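Long-range contacts in hypothetical protein ST1444 (PDB 2EO0), which probably resolves Holliday junctions during genetic recombination, as a magnesium-dependent, structure-specific endonuclease that nicks opposing strands of four-way DNA: residues L49-I54 with S137-T142; K67-K72 with N114-L119; V93-M98 with E120-G125. All coordinates share one frame; numbering follows the deposited sequence.

Contact 1: L49-I54 with S137-T142; sequences LKSGVI and SKISRT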
# COMPACT_ATOMS: atom_id res chain seq x y z
N LEU A 49 0.51 -5.48 0.79
CA LEU A 49 -0.35 -5.41 1.97
C LEU A 49 -0.98 -6.76 2.31
O LEU A 49 -1.35 -7.54 1.42
CB LEU A 49 -1.48 -4.39 1.75
CG LEU A 49 -1.12 -3.19 0.89
CD1 LEU A 49 -2.40 -2.60 0.27
CD2 LEU A 49 -0.36 -2.17 1.72
N LYS A 50 -1.09 -7.02 3.60
CA LYS A 50 -1.70 -8.24 4.03
C LYS A 50 -2.11 -8.13 5.48
O LYS A 50 -1.29 -7.85 6.35
CB LYS A 50 -0.76 -9.44 3.86
CG LYS A 50 -1.44 -10.76 4.26
CD LYS A 50 -0.58 -12.01 3.99
CE LYS A 50 -1.35 -13.28 4.41
NZ LYS A 50 -0.63 -14.55 4.08
N SER A 51 -3.40 -8.32 5.73
CA SER A 51 -3.93 -8.28 7.09
C SER A 51 -3.56 -7.03 7.89
O SER A 51 -3.30 -7.10 9.06
CB SER A 51 -3.45 -9.53 7.82
OG SER A 51 -3.59 -10.70 6.99
N GLY A 52 -3.58 -5.86 7.26
CA GLY A 52 -3.23 -4.67 8.01
C GLY A 52 -1.74 -4.36 8.10
O GLY A 52 -1.38 -3.29 8.63
N VAL A 53 -0.86 -5.25 7.63
CA VAL A 53 0.58 -4.95 7.67
C VAL A 53 1.04 -4.45 6.30
O VAL A 53 0.64 -4.97 5.25
CB VAL A 53 1.42 -6.18 8.12
CG1 VAL A 53 2.93 -5.90 7.95
CG2 VAL A 53 1.14 -6.49 9.59
N ILE A 54 1.85 -3.41 6.32
CA ILE A 54 2.36 -2.77 5.10
C ILE A 54 3.83 -3.09 4.89
O ILE A 54 4.65 -2.80 5.78
CB ILE A 54 2.28 -1.22 5.21
CG1 ILE A 54 0.86 -0.74 5.51
CG2 ILE A 54 2.83 -0.57 3.94
CD1 ILE A 54 0.80 0.78 5.90
N SER A 137 4.79 -13.14 11.20
CA SER A 137 4.95 -12.96 12.64
C SER A 137 4.53 -11.57 13.06
O SER A 137 4.19 -11.35 14.23
CB SER A 137 6.40 -13.24 13.08
OG SER A 137 7.27 -12.16 12.80
N LYS A 138 4.55 -10.62 12.12
CA LYS A 138 4.14 -9.25 12.42
C LYS A 138 2.63 -9.16 12.40
O LYS A 138 2.04 -8.31 13.07
CB LYS A 138 4.77 -8.27 11.42
CG LYS A 138 6.23 -7.95 11.76
CD LYS A 138 6.70 -6.65 11.11
CE LYS A 138 5.84 -5.44 11.54
NZ LYS A 138 6.23 -4.17 10.85
N ILE A 139 2.01 -10.03 11.61
CA ILE A 139 0.57 -10.09 11.55
C ILE A 139 0.12 -10.64 12.88
O ILE A 139 -0.76 -10.09 13.53
CB ILE A 139 0.09 -11.03 10.46
CG1 ILE A 139 0.38 -10.40 9.09
CG2 ILE A 139 -1.38 -11.38 10.68
CD1 ILE A 139 0.04 -11.26 7.91
N SER A 140 0.75 -11.73 13.30
CA SER A 140 0.41 -12.37 14.57
C SER A 140 0.56 -11.39 15.71
O SER A 140 -0.27 -11.35 16.62
CB SER A 140 1.31 -13.58 14.82
OG SER A 140 1.09 -14.59 13.85
N ARG A 141 1.63 -10.60 15.67
CA ARG A 141 1.89 -9.59 16.70
C ARG A 141 0.66 -8.69 16.83
O ARG A 141 0.18 -8.37 17.93
CB ARG A 141 3.11 -8.76 16.29
CG ARG A 141 3.39 -7.57 17.18
CD ARG A 141 4.59 -6.78 16.70
NE ARG A 141 5.80 -7.59 16.67
CZ ARG A 141 7.04 -7.10 16.61
NH1 ARG A 141 7.23 -5.79 16.57
NH2 ARG A 141 8.08 -7.92 16.59
N THR A 142 0.15 -8.28 15.68
CA THR A 142 -1.01 -7.41 15.61
C THR A 142 -2.25 -8.00 16.29
O THR A 142 -3.01 -7.27 16.92
CB THR A 142 -1.33 -7.11 14.12
OG1 THR A 142 -0.26 -6.32 13.57
CG2 THR A 142 -2.64 -6.37 13.99
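Lys138 meets Val53 mainly through its backbone: its carbonyl O lies 4.0 Å from Val53 CG2, the methyl that stands beside the valine N, while its own CB is slightly farther from that methyl. The lysine's charged end serves elsewhere, in a salt bridge with Glu88. One residue on, Ile139 carries the centre of the contact. With CG1 turned beside its backbone N (chi1 -71°) and CD1 extended beyond it (chi2 176°), CG1 passes 4.0 Å from Val53 CG2 and CD1 is carried to the turn. There Ile139 CD1 lies 3.8 Å from Ser51 OG and 4.0 Å from Lys50 CG, where the isoleucine side chain crosses the extended chain of Lys50 at about a right angle; CG2, the other branch, rests against Ser51 CB. This is a type I' beta turn, Lys50 to Val53, joining strands 46-50 and 53-61. Thr142 OG1 donates to Lys138 O at 3.1 Å and, held there, lies against Val53 CG2; the carbonyl accepts hydrogen bonds from both OG1 and N of Thr142. Lys50 NZ reaches Lys25 O in a hydrogen bond and Glu136 of the same helix in a salt bridge, and Ser51 and Gly52 bond through their backbones to the second subunit. Between the two segments the contact is almost wholly van der Waals, centred on buried Val53 and Ile139, and the salt bridges at its margin probably add to the hold of the helix.

Contact 2: K67-K72 with N114-L119; sequences KIYIEK and NYAIDL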
# COMPACT_ATOMS: atom_id res chain seq x y z
N LYS A 67 30.32 -4.00 -1.74
CA LYS A 67 29.38 -2.93 -1.30
C LYS A 67 28.32 -2.54 -2.32
O LYS A 67 28.62 -2.26 -3.48
CB LYS A 67 30.14 -1.67 -0.89
CG LYS A 67 30.75 -1.73 0.51
CD LYS A 67 31.53 -0.46 0.88
CE LYS A 67 30.61 0.74 1.13
NZ LYS A 67 31.33 1.94 1.68
N ILE A 68 27.07 -2.52 -1.86
CA ILE A 68 25.94 -2.11 -2.68
C ILE A 68 25.66 -0.67 -2.30
O ILE A 68 25.46 -0.36 -1.12
CB ILE A 68 24.66 -2.90 -2.36
CG1 ILE A 68 24.93 -4.40 -2.48
CG2 ILE A 68 23.55 -2.45 -3.29
CD1 ILE A 68 23.73 -5.27 -2.13
N TYR A 69 25.62 0.21 -3.29
CA TYR A 69 25.39 1.62 -3.06
C TYR A 69 24.03 2.08 -3.53
O TYR A 69 23.58 1.71 -4.60
CB TYR A 69 26.46 2.44 -3.79
CG TYR A 69 27.80 2.45 -3.10
CD1 TYR A 69 28.04 3.32 -2.03
CD2 TYR A 69 28.83 1.60 -3.49
CE1 TYR A 69 29.28 3.35 -1.37
CE2 TYR A 69 30.07 1.61 -2.84
CZ TYR A 69 30.29 2.49 -1.78
OH TYR A 69 31.51 2.52 -1.13
N ILE A 70 23.38 2.88 -2.71
CA ILE A 70 22.09 3.44 -3.09
C ILE A 70 22.20 4.95 -2.92
O ILE A 70 22.65 5.44 -1.89
CB ILE A 70 20.98 2.88 -2.23
CG1 ILE A 70 19.64 3.47 -2.67
CG2 ILE A 70 21.27 3.17 -0.78
CD1 ILE A 70 18.44 2.77 -2.10
N GLU A 71 21.83 5.67 -3.98
CA GLU A 71 21.88 7.13 -4.04
C GLU A 71 21.11 7.85 -2.93
O GLU A 71 19.95 7.54 -2.64
CB GLU A 71 21.40 7.58 -5.41
CG GLU A 71 21.63 9.04 -5.75
CD GLU A 71 20.54 9.94 -5.23
OE1 GLU A 71 19.36 9.63 -5.46
OE2 GLU A 71 20.87 10.96 -4.60
N LYS A 72 21.78 8.83 -2.34
CA LYS A 72 21.27 9.64 -1.24
C LYS A 72 19.82 10.13 -1.34
O LYS A 72 18.98 9.82 -0.48
CB LYS A 72 22.21 10.82 -1.04
CG LYS A 72 21.81 11.81 0.02
CD LYS A 72 22.61 13.10 -0.16
CE LYS A 72 22.32 14.12 0.94
NZ LYS A 72 20.89 14.56 0.97
N ASN A 114 25.87 8.94 0.39
CA ASN A 114 24.95 7.94 -0.09
C ASN A 114 24.81 6.86 0.97
O ASN A 114 25.31 7.01 2.08
CB ASN A 114 25.44 7.36 -1.42
CG ASN A 114 25.74 8.43 -2.43
OD1 ASN A 114 26.89 8.82 -2.61
ND2 ASN A 114 24.69 8.94 -3.08
N TYR A 115 24.14 5.78 0.62
CA TYR A 115 23.93 4.71 1.57
C TYR A 115 24.43 3.43 0.97
O TYR A 115 24.37 3.23 -0.24
CB TYR A 115 22.44 4.62 1.90
CG TYR A 115 21.92 5.86 2.58
CD1 TYR A 115 21.94 5.97 3.96
CD2 TYR A 115 21.50 6.96 1.85
CE1 TYR A 115 21.55 7.15 4.59
CE2 TYR A 115 21.12 8.11 2.45
CZ TYR A 115 21.14 8.22 3.82
OH TYR A 115 20.77 9.41 4.42
N ALA A 116 24.95 2.57 1.84
CA ALA A 116 25.50 1.31 1.38
C ALA A 116 25.48 0.23 2.41
O ALA A 116 25.31 0.47 3.61
CB ALA A 116 26.92 1.51 0.88
N ILE A 117 25.65 -0.98 1.91
CA ILE A 117 25.65 -2.18 2.71
C ILE A 117 26.63 -3.10 1.98
O ILE A 117 26.68 -3.11 0.73
CB ILE A 117 24.20 -2.78 2.77
CG1 ILE A 117 24.17 -4.04 3.64
CG2 ILE A 117 23.65 -3.04 1.36
CD1 ILE A 117 24.11 -3.73 5.15
N ASP A 118 27.44 -3.83 2.74
CA ASP A 118 28.41 -4.76 2.15
C ASP A 118 27.68 -5.98 1.56
O ASP A 118 26.71 -6.46 2.15
CB ASP A 118 29.41 -5.16 3.23
CG ASP A 118 28.73 -5.72 4.46
OD1 ASP A 118 28.71 -6.96 4.59
OD2 ASP A 118 28.20 -4.93 5.28
N LEU A 119 28.12 -6.48 0.41
CA LEU A 119 27.44 -7.63 -0.20
C LEU A 119 27.42 -8.82 0.73
O LEU A 119 26.61 -9.73 0.59
CB LEU A 119 28.02 -8.02 -1.57
CG LEU A 119 29.20 -8.95 -1.88
CD1 LEU A 119 29.06 -10.26 -1.15
CD2 LEU A 119 29.27 -9.22 -3.38
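Ile68 and Ile117 grip each other through two backbone hydrogen bonds, Ile68 N to Ile117 O at 2.7 Å and Ile117 N to Ile68 O at 3.1 Å, the first nearly straight at 174°. Their side chains lie alongside and point the same way, with Ile68 CB 3.9 Å from Ile117 CG2. Ile70 and Tyr115 form a second such pair, Ile70 N to Tyr115 O at 2.7 Å and Tyr115 N back to Ile70 O. Ile70 CG2 sits between its own backbone N and carbonyl carbon, which brings it close to Tyr115 CB, while Lys72 CA approaches the edge of the tyrosine ring. Strands 68-70 and 115-117 are thus antiparallel, part of a small three-stranded sheet beside the main sheet of this PDDEXK-clan nuclease. On the face opposite the isoleucines, the non-hydrogen-bonded pair Tyr69 and Ala116 meets through Tyr69 CD1 and Ala116 CB, 3.6 Å apart, the methyl lying oblique to the ring. Farther out, Glu76 of helix 72-85 hydrogen-bonds Tyr115 OH and salt-bridges Lys72, and Arg79 makes a cation-pi contact with Tyr115. Glu71 is the N-cap of that helix, its carboxylate taking the N-H groups of Glu73 and Gln74, and Asp118 is the N-cap of helix 119-123.

Contact 3: V93-M98 with E120-G125; sequences VKLPKM and ETVEKG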
# COMPACT_ATOMS: atom_id res chain seq x y z
N VAL A 93 17.67 -7.39 -3.03
CA VAL A 93 18.74 -7.41 -4.04
C VAL A 93 18.84 -8.69 -4.84
O VAL A 93 18.83 -9.79 -4.28
CB VAL A 93 20.14 -7.17 -3.42
CG1 VAL A 93 21.15 -6.88 -4.54
CG2 VAL A 93 20.08 -6.03 -2.39
N LYS A 94 18.93 -8.56 -6.15
CA LYS A 94 19.05 -9.75 -6.98
C LYS A 94 20.50 -9.91 -7.45
O LYS A 94 20.95 -9.20 -8.36
CB LYS A 94 18.11 -9.68 -8.19
CG LYS A 94 18.17 -10.93 -9.08
CD LYS A 94 17.87 -12.21 -8.29
CE LYS A 94 17.94 -13.46 -9.17
NZ LYS A 94 19.33 -13.89 -9.52
N LEU A 95 21.22 -10.83 -6.81
CA LEU A 95 22.59 -11.10 -7.19
C LEU A 95 22.52 -12.10 -8.33
O LEU A 95 21.46 -12.65 -8.63
CB LEU A 95 23.37 -11.64 -6.00
CG LEU A 95 23.41 -10.59 -4.88
CD1 LEU A 95 24.03 -11.21 -3.67
CD2 LEU A 95 24.18 -9.34 -5.31
N PRO A 96 23.64 -12.33 -9.02
CA PRO A 96 23.65 -13.27 -10.13
C PRO A 96 22.92 -14.60 -9.89
O PRO A 96 22.08 -15.01 -10.69
CB PRO A 96 25.14 -13.48 -10.39
CG PRO A 96 25.71 -12.12 -10.10
CD PRO A 96 24.98 -11.74 -8.81
N LYS A 97 23.24 -15.25 -8.78
CA LYS A 97 22.65 -16.55 -8.47
C LYS A 97 21.73 -16.54 -7.26
O LYS A 97 21.34 -17.60 -6.77
CB LYS A 97 23.76 -17.58 -8.25
CG LYS A 97 24.77 -17.73 -9.42
CD LYS A 97 25.93 -18.68 -9.02
CE LYS A 97 27.01 -18.84 -10.11
NZ LYS A 97 26.62 -19.79 -11.19
N MET A 98 21.38 -15.36 -6.76
CA MET A 98 20.50 -15.31 -5.60
C MET A 98 19.75 -13.98 -5.40
O MET A 98 20.17 -12.92 -5.89
CB MET A 98 21.27 -15.68 -4.32
CG MET A 98 22.36 -14.69 -3.92
SD MET A 98 23.07 -15.05 -2.27
CE MET A 98 24.26 -16.31 -2.73
N GLU A 120 28.32 -8.82 1.69
CA GLU A 120 28.40 -9.91 2.65
C GLU A 120 27.06 -10.01 3.38
O GLU A 120 26.46 -11.08 3.48
CB GLU A 120 29.51 -9.64 3.67
CG GLU A 120 30.90 -9.49 3.06
CD GLU A 120 30.92 -8.57 1.83
OE1 GLU A 120 30.73 -7.35 1.97
OE2 GLU A 120 31.14 -9.09 0.71
N THR A 121 26.61 -8.86 3.89
CA THR A 121 25.38 -8.80 4.66
C THR A 121 24.16 -9.24 3.87
O THR A 121 23.33 -10.00 4.36
CB THR A 121 25.19 -7.38 5.16
OG1 THR A 121 26.46 -6.92 5.66
CG2 THR A 121 24.14 -7.32 6.27
N VAL A 122 24.07 -8.77 2.64
CA VAL A 122 22.98 -9.11 1.75
C VAL A 122 22.96 -10.62 1.49
O VAL A 122 21.90 -11.25 1.48
CB VAL A 122 23.15 -8.34 0.42
CG1 VAL A 122 22.17 -8.83 -0.64
CG2 VAL A 122 22.98 -6.85 0.69
N GLU A 123 24.12 -11.21 1.28
CA GLU A 123 24.17 -12.64 1.01
C GLU A 123 23.59 -13.40 2.19
O GLU A 123 22.93 -14.42 2.00
CB GLU A 123 25.60 -13.09 0.77
CG GLU A 123 26.31 -12.36 -0.33
CD GLU A 123 27.63 -12.99 -0.67
OE1 GLU A 123 28.40 -13.30 0.27
OE2 GLU A 123 27.90 -13.16 -1.87
N LYS A 124 23.84 -12.90 3.39
CA LYS A 124 23.36 -13.54 4.61
C LYS A 124 21.97 -13.01 4.97
O LYS A 124 21.42 -13.34 6.01
CB LYS A 124 24.36 -13.28 5.74
CG LYS A 124 23.94 -13.79 7.11
CD LYS A 124 24.67 -13.01 8.20
CE LYS A 124 24.26 -13.45 9.61
NZ LYS A 124 24.94 -12.59 10.63
N GLY A 125 21.41 -12.19 4.08
CA GLY A 125 20.09 -11.64 4.32
C GLY A 125 19.04 -12.73 4.21
O GLY A 125 19.38 -13.91 4.14
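Val93 and Val122 face each other with their side chains crossed at about a right angle, and a single methyl of Val122 does the touching. Val122 CG1 lies 3.8 Å from Val93 CB and 3.9 Å from Val93 CG2, so it rests against one flank of the strand valine. The torsion of Val122, which sets CG1 opposite its backbone N (chi1 171°), brings this branch to the strand. Val122 CG1 also meets Leu95 CD1, at 4.3 Å, two residues along the strand. Leu95 extends beyond CG with CD1 leading (chi2 173°), and the methyl continues past the valine to Glu123: Leu95 CD1 lies 4.2 Å from Glu123 CG, against the aliphatic part of the acidic side chain. From beyond the reversal of the chain, Met98 brings its sulfur to the same residue, Met98 SD standing 4.2 Å from Glu123 CA. Met98 follows the hairpin turn that joins strands 88-95 and 98-103. Helix 119-123 is thereby packed by one turn against strand 88-95 and the start of strand 98-103, at the edge of the main sheet, where Arg100 of strand 98-103 also touches Val122.

In the fold
Contacts 2 and 3 adjoin, with centres 13 Å apart, and Ile68 joins them: its CD1 lies 3.3 Å from Val122 CG2 and 3.7 Å from Val93 CG2. The segments of contacts 2 and 3 alternate along the chain, strand 115-117 being followed by helix 119-123. Contact 1 lies across the chain's centre from both, its nearest atoms about 17 Å from contact 2 and about 15 Å from contact 3, although strands 53-61 and 88-95 are sheet neighbours. Contact 2 is close to the probable magnesium site, the side chain of Ile70 being about 5 Å from that of Glu58; the side chain of Val93 in contact 3 is about 9 Å from the side chain of Glu58. Contact 1 lies beside the second subunit.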